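Long-range contacts in 5-carboxyvanillate decarboxylase (Sphingomonas paucimobilis, PDB 4L6D), which probably removes a carboxyl group from 5-carboxyvanillate to give vanillate, as a manganese-binding member of the amidohydrolase superfamily: residues V11-A19 with L92-T103; A112-Q120 with L138-N148. All blocks are in the same frame, centred on the assembly; numbering follows the deposited sequence.

Contact 1 (V11-A19 with L92-T103); sequences VTFQPVVDA and LARIANDLMAQT. With VNL (4-hydroxy-3-methoxybenzoate), chain K.
In the outer helical layer of the TIM barrel, F13, P15, V16 and A19, from the N-cap and opening turns of helix 14-23, pack on one flank of helix 86-106. The axes of 14-19 and 92-103 run roughly antiparallel, at 144°, and approach to 9.7 Å; apolar side chains fill the interface. F13 is its wedge. With CG anti to the carbonyl carbon (chi1 -54°), the ring lies against the helix, and L99 CB sits over one face, toward the rim, in a CH-pi contact 3.9 Å from the F13 ring centroid. T103 OG1 stands at the ring edge, a place a threonine can take because its hydroxyl already donates to L99 O; that oxygen receives T103 N from the opposite face of its plane. Alanine at position 96 is small enough for the ring to come close, A96 CB lying 4.0 Å from F13 CD2, with V16 CG2 alongside. M100, bent at chi2 and chi3, curls its flexible chain until CE meets V11 CG1 at 3.7 Å. P15 suits a first helical turn, where no N-H is needed: its CG touches I95 CG2 at 3.8 Å, and its CD meets the L99 CD1 methyl. Further on, A19 CB comes within 3.5 Å of L92 CD1, a closeness that suits a short side chain. R94 points elsewhere, holding a vanillate carboxylate edge-on through two nearly straight bonds, NE to O1 and NH1 to O2, while its NH2 forms a salt bridge to D98 OD2. E87, T90 and R91 complete that pocket. Beneath the interface, L74 of strand 71-76 touches V11, M100 and T103; on another side of helix 86-106, helix 122-134 supplies R131 for D98 and E128 for N97.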
loop_
_atom_site.group_PDB
_atom_site.type_symbol
_atom_site.label_atom_id
_atom_site.label_comp_id
_atom_site.label_asym_id
_atom_site.label_seq_id
_atom_site.Cartn_x
_atom_site.Cartn_y
_atom_site.Cartn_z
ATOM N N VAL A 11 20.510 -8.706 -12.413
ATOM C CA VAL A 11 21.391 -9.469 -13.282
ATOM C C VAL A 11 20.880 -10.914 -13.287
ATOM O O VAL A 11 20.106 -11.298 -12.420
ATOM C CB VAL A 11 22.861 -9.401 -12.777
ATOM C CG1 VAL A 11 23.027 -10.144 -11.434
ATOM C CG2 VAL A 11 23.840 -9.916 -13.811
ATOM N N THR A 12 21.293 -11.709 -14.266
ATOM C CA THR A 12 21.052 -13.144 -14.178
ATOM C C THR A 12 22.273 -13.900 -14.673
ATOM O O THR A 12 23.221 -13.295 -15.182
ATOM C CB THR A 12 19.789 -13.586 -14.922
ATOM O OG1 THR A 12 19.495 -14.950 -14.582
ATOM C CG2 THR A 12 19.967 -13.456 -16.440
ATOM N N PHE A 13 22.241 -15.215 -14.512
ATOM C CA PHE A 13 23.349 -16.082 -14.893
ATOM C C PHE A 13 22.778 -17.294 -15.603
ATOM O O PHE A 13 21.657 -17.712 -15.306
ATOM C CB PHE A 13 24.136 -16.517 -13.650
ATOM C CG PHE A 13 24.609 -15.369 -12.805
ATOM C CD1 PHE A 13 25.696 -14.604 -13.204
ATOM C CD2 PHE A 13 23.971 -15.064 -11.614
ATOM C CE1 PHE A 13 26.128 -13.532 -12.427
ATOM C CE2 PHE A 13 24.401 -14.001 -10.827
ATOM C CZ PHE A 13 25.484 -13.237 -11.238
ATOM N N GLN A 14 23.532 -17.856 -16.543
ATOM C CA GLN A 14 22.999 -18.925 -17.386
ATOM C C GLN A 14 22.382 -20.127 -16.648
ATOM O O GLN A 14 21.331 -20.608 -17.055
ATOM C CB GLN A 14 24.029 -19.380 -18.427
ATOM C CG GLN A 14 23.409 -20.045 -19.656
ATOM C CD GLN A 14 22.441 -19.127 -20.384
ATOM O OE1 GLN A 14 22.709 -17.935 -20.555
ATOM N NE2 GLN A 14 21.301 -19.673 -20.800
ATOM N N PRO A 15 23.017 -20.614 -15.567
ATOM C CA PRO A 15 22.354 -21.755 -14.914
ATOM C C PRO A 15 20.951 -21.420 -14.391
ATOM O O PRO A 15 20.077 -22.289 -14.408
ATOM C CB PRO A 15 23.299 -22.090 -13.752
ATOM C CG PRO A 15 24.656 -21.635 -14.243
ATOM C CD PRO A 15 24.354 -20.352 -14.995
ATOM N N VAL A 16 20.736 -20.187 -13.936
ATOM C CA VAL A 16 19.417 -19.780 -13.453
ATOM C C VAL A 16 18.443 -19.589 -14.625
ATOM O O VAL A 16 17.292 -20.048 -14.582
ATOM C CB VAL A 16 19.497 -18.509 -12.585
ATOM C CG1 VAL A 16 18.114 -18.128 -12.067
ATOM C CG2 VAL A 16 20.465 -18.736 -11.422
ATOM N N VAL A 17 18.920 -18.935 -15.679
ATOM C CA VAL A 17 18.136 -18.787 -16.904
ATOM C C VAL A 17 17.650 -20.144 -17.388
ATOM O O VAL A 17 16.461 -20.318 -17.666
ATOM C CB VAL A 17 18.951 -18.104 -18.017
ATOM C CG1 VAL A 17 18.217 -18.200 -19.365
ATOM C CG2 VAL A 17 19.215 -16.658 -17.661
ATOM N N ASP A 18 18.557 -21.115 -17.462
ATOM C CA ASP A 18 18.201 -22.434 -17.981
ATOM C C ASP A 18 17.145 -23.087 -17.108
ATOM O O ASP A 18 16.203 -23.716 -17.611
ATOM C CB ASP A 18 19.432 -23.339 -18.098
ATOM C CG ASP A 18 20.382 -22.897 -19.208
ATOM O OD1 ASP A 18 19.973 -22.073 -20.051
ATOM O OD2 ASP A 18 21.534 -23.381 -19.241
ATOM N N ALA A 19 17.301 -22.950 -15.795
ATOM C CA ALA A 19 16.336 -23.534 -14.877
ATOM C C ALA A 19 14.964 -22.858 -14.982
ATOM O O ALA A 19 13.936 -23.534 -14.900
ATOM C CB ALA A 19 16.858 -23.486 -13.449
ATOM N N LEU A 92 21.488 -23.883 -7.033
ATOM C CA LEU A 92 21.564 -22.731 -7.923
ATOM C C LEU A 92 21.941 -21.448 -7.197
ATOM O O LEU A 92 22.595 -20.583 -7.769
ATOM C CB LEU A 92 20.267 -22.557 -8.712
ATOM C CG LEU A 92 20.089 -23.623 -9.788
ATOM C CD1 LEU A 92 18.722 -23.454 -10.438
ATOM C CD2 LEU A 92 21.219 -23.544 -10.825
ATOM N N ALA A 93 21.534 -21.311 -5.938
ATOM C CA ALA A 93 21.932 -20.131 -5.183
ATOM C C ALA A 93 23.439 -20.139 -4.996
ATOM O O ALA A 93 24.092 -19.108 -5.155
ATOM C CB ALA A 93 21.217 -20.074 -3.831
ATOM N N ARG A 94 23.984 -21.300 -4.658
ATOM C CA ARG A 94 25.420 -21.419 -4.460
ATOM C C ARG A 94 26.158 -21.043 -5.747
ATOM O O ARG A 94 27.124 -20.272 -5.711
ATOM C CB ARG A 94 25.772 -22.839 -3.993
ATOM C CG ARG A 94 27.195 -23.007 -3.460
ATOM C CD ARG A 94 28.208 -23.166 -4.574
ATOM N NE ARG A 94 27.985 -24.403 -5.318
ATOM C CZ ARG A 94 28.487 -24.652 -6.520
ATOM N NH1 ARG A 94 28.238 -25.813 -7.103
ATOM N NH2 ARG A 94 29.225 -23.736 -7.136
ATOM N N ILE A 95 25.694 -21.578 -6.876
ATOM C CA ILE A 95 26.314 -21.300 -8.172
ATOM C C ILE A 95 26.175 -19.828 -8.540
ATOM O O ILE A 95 27.149 -19.175 -8.936
ATOM C CB ILE A 95 25.705 -22.192 -9.270
ATOM C CG1 ILE A 95 26.153 -23.644 -9.073
ATOM C CG2 ILE A 95 26.076 -21.684 -10.667
ATOM C CD1 ILE A 95 25.378 -24.638 -9.917
ATOM N N ALA A 96 24.968 -19.293 -8.375
ATOM C CA ALA A 96 24.722 -17.891 -8.691
ATOM C C ALA A 96 25.554 -16.971 -7.803
ATOM O O ALA A 96 25.981 -15.897 -8.234
ATOM C CB ALA A 96 23.253 -17.552 -8.553
ATOM N N ASN A 97 25.786 -17.385 -6.558
ATOM C CA ASN A 97 26.624 -16.582 -5.662
ATOM C C ASN A 97 28.095 -16.606 -6.060
ATOM O O ASN A 97 28.781 -15.581 -6.009
ATOM C CB ASN A 97 26.465 -17.025 -4.207
ATOM C CG ASN A 97 25.119 -16.642 -3.632
ATOM O OD1 ASN A 97 24.441 -15.752 -4.144
ATOM N ND2 ASN A 97 24.741 -17.292 -2.538
ATOM N N ASP A 98 28.584 -17.771 -6.480
ATOM C CA ASP A 98 29.945 -17.850 -6.998
ATOM C C ASP A 98 30.083 -16.969 -8.231
ATOM O O ASP A 98 31.079 -16.265 -8.390
ATOM C CB ASP A 98 30.313 -19.285 -7.371
ATOM C CG ASP A 98 30.612 -20.149 -6.169
ATOM O OD1 ASP A 98 30.786 -19.600 -5.066
ATOM O OD2 ASP A 98 30.708 -21.384 -6.342
ATOM N N LEU A 99 29.087 -17.020 -9.114
ATOM C CA LEU A 99 29.142 -16.230 -10.338
ATOM C C LEU A 99 29.027 -14.732 -10.037
ATOM O O LEU A 99 29.693 -13.915 -10.671
ATOM C CB LEU A 99 28.060 -16.685 -11.326
ATOM C CG LEU A 99 28.345 -18.057 -11.944
ATOM C CD1 LEU A 99 27.159 -18.543 -12.758
ATOM C CD2 LEU A 99 29.590 -17.997 -12.820
ATOM N N MET A 100 28.193 -14.381 -9.062
ATOM C CA MET A 100 28.112 -12.992 -8.614
ATOM C C MET A 100 29.466 -12.495 -8.087
ATOM O O MET A 100 29.935 -11.417 -8.465
ATOM C CB MET A 100 27.053 -12.830 -7.524
ATOM C CG MET A 100 26.932 -11.395 -6.996
ATOM S SD MET A 100 26.208 -10.277 -8.210
ATOM C CE MET A 100 24.482 -10.711 -8.067
ATOM N N ALA A 101 30.103 -13.281 -7.225
ATOM C CA ALA A 101 31.414 -12.888 -6.700
ATOM C C ALA A 101 32.463 -12.745 -7.799
ATOM O O ALA A 101 33.282 -11.826 -7.779
ATOM C CB ALA A 101 31.892 -13.862 -5.611
ATOM N N GLN A 102 32.429 -13.643 -8.775
ATOM C CA GLN A 102 33.382 -13.584 -9.872
ATOM C C GLN A 102 33.116 -12.389 -10.783
ATOM O O GLN A 102 34.054 -11.768 -11.289
ATOM C CB GLN A 102 33.381 -14.891 -10.667
ATOM C CG GLN A 102 33.988 -16.040 -9.867
ATOM C CD GLN A 102 33.730 -17.418 -10.456
ATOM O OE1 GLN A 102 33.419 -17.560 -11.638
ATOM N NE2 GLN A 102 33.850 -18.440 -9.620
ATOM N N THR A 103 31.843 -12.065 -10.979
ATOM C CA THR A 103 31.478 -10.876 -11.745
ATOM C C THR A 103 31.978 -9.610 -11.060
ATOM O O THR A 103 32.567 -8.724 -11.691
ATOM C CB THR A 103 29.963 -10.805 -11.921
ATOM O OG1 THR A 103 29.549 -11.918 -12.718
ATOM C CG2 THR A 103 29.556 -9.505 -12.612
HETATM C C1 VNL K . 24.943 -28.199 -4.147
HETATM C CO1 VNL K . 24.024 -27.622 -3.250
HETATM C CO2 VNL K . 24.746 -29.502 -4.660
HETATM C CM1 VNL K . 22.878 -28.331 -2.847
HETATM C CM2 VNL K . 23.612 -30.219 -4.280
HETATM O OM VNL K . 23.326 -31.479 -4.730
HETATM C CZ VNL K . 22.643 -29.609 -3.350
HETATM C CC VNL K . 26.165 -27.427 -4.557
HETATM C CV VNL K . 24.148 -32.103 -5.744
HETATM O O1 VNL K . 26.528 -26.430 -3.887
HETATM O O2 VNL K . 26.797 -27.821 -5.571
HETATM O O3 VNL K . 21.568 -30.377 -2.962
#

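Contact 2 (A112-Q120 with L138-N148); sequences AGLGTFAPQ and LNGLVINSHTN
Neighbouring parallel strands of the barrel, 111-115 and 140-144, meet here in the buried barrel wall, about 8 Å from the centre of the chain to that of the contact, where G115 pairs with L141. G115 N donates to G140 O at 3.0 Å, and V142 N returns to G115 O at 2.8 Å. Near the start of the pairing N139 grips G113 twice: its N reaches G113 O, and its OD1 takes G113 N at 3.0 Å from above the amide plane, while ND2 bonds F332 O. An alanine here would probably leave the G113 N-H and the F332 carbonyl without these mates and open a gap beside A112 CB. Glycine fits position 140 because a CB there would clash with L114 CD2. Past the pairing, T116 extends the link by its side chain: OG1, anti to the backbone N (chi1 -163°), donates to V142 O at 2.8 Å. Over one face of the F117 ring lies I143 CD1, 3.9 Å from the ring centroid in a CH-pi contact; that methyl also meets P119 CG at 3.6 Å. L141 and F117 turn outward onto I129 of helix 122-134. Two parallel strands joined through that helix form the beta-alpha-beta unit from which TIM barrels are built.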
loop_
_atom_site.group_PDB
_atom_site.type_symbol
_atom_site.label_atom_id
_atom_site.label_comp_id
_atom_site.label_asym_id
_atom_site.label_seq_id
_atom_site.Cartn_x
_atom_site.Cartn_y
_atom_site.Cartn_z
ATOM N N ALA A 112 29.313 -3.986 -7.358
ATOM C CA ALA A 112 29.232 -4.657 -6.069
ATOM C C ALA A 112 28.129 -5.704 -6.220
ATOM O O ALA A 112 27.423 -5.710 -7.229
ATOM C CB ALA A 112 28.916 -3.656 -4.951
ATOM N N GLY A 113 27.973 -6.600 -5.246
ATOM C CA GLY A 113 27.000 -7.661 -5.404
ATOM C C GLY A 113 26.326 -8.138 -4.139
ATOM O O GLY A 113 26.930 -8.183 -3.067
ATOM N N LEU A 114 25.054 -8.500 -4.291
ATOM C CA LEU A 114 24.266 -9.121 -3.237
ATOM C C LEU A 114 24.142 -10.604 -3.532
ATOM O O LEU A 114 23.796 -11.003 -4.651
ATOM C CB LEU A 114 22.872 -8.503 -3.188
ATOM C CG LEU A 114 22.822 -6.986 -2.951
ATOM C CD1 LEU A 114 21.378 -6.524 -2.892
ATOM C CD2 LEU A 114 23.546 -6.624 -1.653
ATOM N N GLY A 115 24.442 -11.429 -2.540
ATOM C CA GLY A 115 24.247 -12.862 -2.664
ATOM C C GLY A 115 22.807 -13.199 -2.363
ATOM O O GLY A 115 22.094 -12.388 -1.780
ATOM N N THR A 116 22.373 -14.389 -2.763
ATOM C CA THR A 116 21.011 -14.825 -2.492
ATOM C C THR A 116 21.061 -16.202 -1.850
ATOM O O THR A 116 22.137 -16.704 -1.527
ATOM C CB THR A 116 20.105 -14.753 -3.772
ATOM O OG1 THR A 116 18.713 -14.799 -3.406
ATOM C CG2 THR A 116 20.425 -15.865 -4.759
ATOM N N PHE A 117 19.899 -16.790 -1.617
ATOM C CA PHE A 117 19.827 -18.082 -0.956
ATOM C C PHE A 117 18.465 -18.693 -1.205
ATOM O O PHE A 117 17.566 -18.032 -1.716
ATOM C CB PHE A 117 20.077 -17.938 0.553
ATOM C CG PHE A 117 19.269 -16.845 1.206
ATOM C CD1 PHE A 117 19.749 -15.533 1.239
ATOM C CD2 PHE A 117 18.047 -17.123 1.797
ATOM C CE1 PHE A 117 19.015 -14.518 1.829
ATOM C CE2 PHE A 117 17.307 -16.099 2.406
ATOM C CZ PHE A 117 17.800 -14.800 2.416
ATOM N N ALA A 118 18.317 -19.954 -0.821
ATOM C CA ALA A 118 17.061 -20.666 -1.007
ATOM C C ALA A 118 16.385 -20.917 0.343
ATOM O O ALA A 118 16.690 -21.911 1.001
ATOM C CB ALA A 118 17.325 -21.991 -1.732
ATOM N N PRO A 119 15.469 -20.013 0.756
ATOM C CA PRO A 119 14.814 -20.140 2.065
ATOM C C PRO A 119 13.919 -21.374 2.155
ATOM O O PRO A 119 13.438 -21.657 3.251
ATOM C CB PRO A 119 13.947 -18.866 2.160
ATOM C CG PRO A 119 14.393 -17.967 1.077
ATOM C CD PRO A 119 14.966 -18.851 0.003
ATOM N N GLN A 120 13.675 -22.058 1.031
ATOM C CA GLN A 120 13.004 -23.365 1.029
ATOM C C GLN A 120 13.661 -24.335 2.012
ATOM O O GLN A 120 13.015 -25.258 2.522
ATOM C CB GLN A 120 13.070 -24.019 -0.366
ATOM C CG GLN A 120 12.422 -23.271 -1.527
ATOM C CD GLN A 120 13.414 -22.407 -2.278
ATOM O OE1 GLN A 120 14.047 -21.533 -1.697
ATOM N NE2 GLN A 120 13.549 -22.643 -3.584
ATOM N N LEU A 138 30.817 -10.907 -0.223
ATOM C CA LEU A 138 29.863 -10.083 -0.955
ATOM C C LEU A 138 29.294 -8.961 -0.089
ATOM O O LEU A 138 29.494 -8.926 1.129
ATOM C CB LEU A 138 28.760 -10.936 -1.593
ATOM C CG LEU A 138 29.240 -11.689 -2.838
ATOM C CD1 LEU A 138 28.239 -12.764 -3.209
ATOM C CD2 LEU A 138 29.441 -10.727 -3.990
ATOM N N ASN A 139 28.592 -8.035 -0.728
ATOM C CA ASN A 139 28.239 -6.762 -0.106
ATOM C C ASN A 139 26.962 -6.789 0.718
ATOM O O ASN A 139 26.706 -5.891 1.525
ATOM C CB ASN A 139 28.132 -5.701 -1.203
ATOM C CG ASN A 139 29.433 -5.508 -1.936
ATOM O OD1 ASN A 139 29.729 -6.223 -2.896
ATOM N ND2 ASN A 139 30.235 -4.556 -1.474
ATOM N N GLY A 140 26.166 -7.831 0.525
ATOM C CA GLY A 140 24.909 -7.944 1.233
ATOM C C GLY A 140 24.151 -9.124 0.683
ATOM O O GLY A 140 24.734 -9.972 0.009
ATOM N N LEU A 141 22.854 -9.158 0.956
ATOM C CA LEU A 141 21.992 -10.257 0.518
ATOM C C LEU A 141 20.745 -9.729 -0.166
ATOM O O LEU A 141 20.329 -8.594 0.067
ATOM C CB LEU A 141 21.577 -11.102 1.721
ATOM C CG LEU A 141 22.698 -11.812 2.471
ATOM C CD1 LEU A 141 22.209 -12.244 3.857
ATOM C CD2 LEU A 141 23.250 -13.001 1.700
ATOM N N VAL A 142 20.133 -10.565 -1.002
ATOM C CA VAL A 142 18.860 -10.230 -1.635
ATOM C C VAL A 142 17.956 -11.453 -1.619
ATOM O O VAL A 142 18.411 -12.591 -1.792
ATOM C CB VAL A 142 19.048 -9.706 -3.088
ATOM C CG1 VAL A 142 19.729 -10.746 -3.975
ATOM C CG2 VAL A 142 17.711 -9.273 -3.708
ATOM N N ILE A 143 16.681 -11.206 -1.372
ATOM C CA ILE A 143 15.656 -12.234 -1.470
ATOM C C ILE A 143 14.395 -11.551 -2.013
ATOM O O ILE A 143 14.208 -10.346 -1.823
ATOM C CB ILE A 143 15.419 -12.937 -0.101
ATOM C CG1 ILE A 143 14.836 -14.341 -0.309
ATOM C CG2 ILE A 143 14.536 -12.087 0.805
ATOM C CD1 ILE A 143 15.815 -15.323 -0.998
ATOM N N ASN A 144 13.541 -12.304 -2.700
ATOM C CA ASN A 144 12.375 -11.724 -3.372
ATOM C C ASN A 144 11.068 -12.052 -2.679
ATOM O O ASN A 144 10.480 -13.102 -2.918
ATOM C CB ASN A 144 12.343 -12.166 -4.834
ATOM C CG ASN A 144 13.668 -11.936 -5.505
ATOM O OD1 ASN A 144 14.023 -10.790 -5.806
ATOM N ND2 ASN A 144 14.449 -13.000 -5.680
ATOM N N SER A 145 10.622 -11.126 -1.837
ATOM C CA SER A 145 9.492 -11.299 -0.931
ATOM C C SER A 145 9.257 -12.762 -0.516
ATOM O O SER A 145 10.191 -13.400 -0.046
ATOM C CB SER A 145 8.240 -10.608 -1.463
ATOM O OG SER A 145 7.358 -10.347 -0.391
ATOM N N HIS A 146 8.059 -13.299 -0.726
ATOM C CA HIS A 146 7.674 -14.578 -0.133
ATOM C C HIS A 146 8.463 -15.780 -0.639
ATOM O O HIS A 146 9.023 -15.760 -1.728
ATOM C CB HIS A 146 6.173 -14.837 -0.326
ATOM C CG HIS A 146 5.808 -15.390 -1.671
ATOM N ND1 HIS A 146 5.829 -16.742 -1.952
ATOM C CD2 HIS A 146 5.405 -14.776 -2.809
ATOM C CE1 HIS A 146 5.448 -16.935 -3.203
ATOM N NE2 HIS A 146 5.190 -15.758 -3.748
ATOM N N THR A 147 8.499 -16.828 0.174
ATOM C CA THR A 147 8.930 -18.139 -0.295
ATOM C C THR A 147 7.878 -19.162 0.090
ATOM O O THR A 147 7.429 -19.199 1.238
ATOM C CB THR A 147 10.296 -18.555 0.289
ATOM O OG1 THR A 147 11.271 -17.563 -0.047
ATOM C CG2 THR A 147 10.743 -19.914 -0.281
ATOM N N ASN A 148 7.473 -19.975 -0.880
ATOM C CA ASN A 148 6.457 -21.005 -0.663
ATOM C C ASN A 148 5.147 -20.430 -0.126
ATOM O O ASN A 148 4.415 -21.089 0.603
ATOM C CB ASN A 148 6.985 -22.130 0.239
ATOM C CG ASN A 148 8.185 -22.839 -0.359
ATOM O OD1 ASN A 148 8.309 -22.952 -1.578
ATOM N ND2 ASN A 148 9.070 -23.328 0.499
HETATM O O HOH W 1 17.294 -13.158 -6.049
#

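Contacts 1 and 2 lie in series along the chain, the first closing before the second opens, with centres 12 Å apart. Helix 86-106 is followed, after a short link, by strand 111-115, so the second helix of contact 1 precedes the first strand of contact 2. The two also touch: N97 OD1 probably accepts a hydrogen bond from T116 N at 2.8 Å, and M100 CE packs against L114 O. Strand 71-76 lies between strands 5-11 and 111-115 in the sheet. Contact 1 lies mainly in the outer helical layer and contact 2 in the strand wall, so together they link the two layers of the barrel.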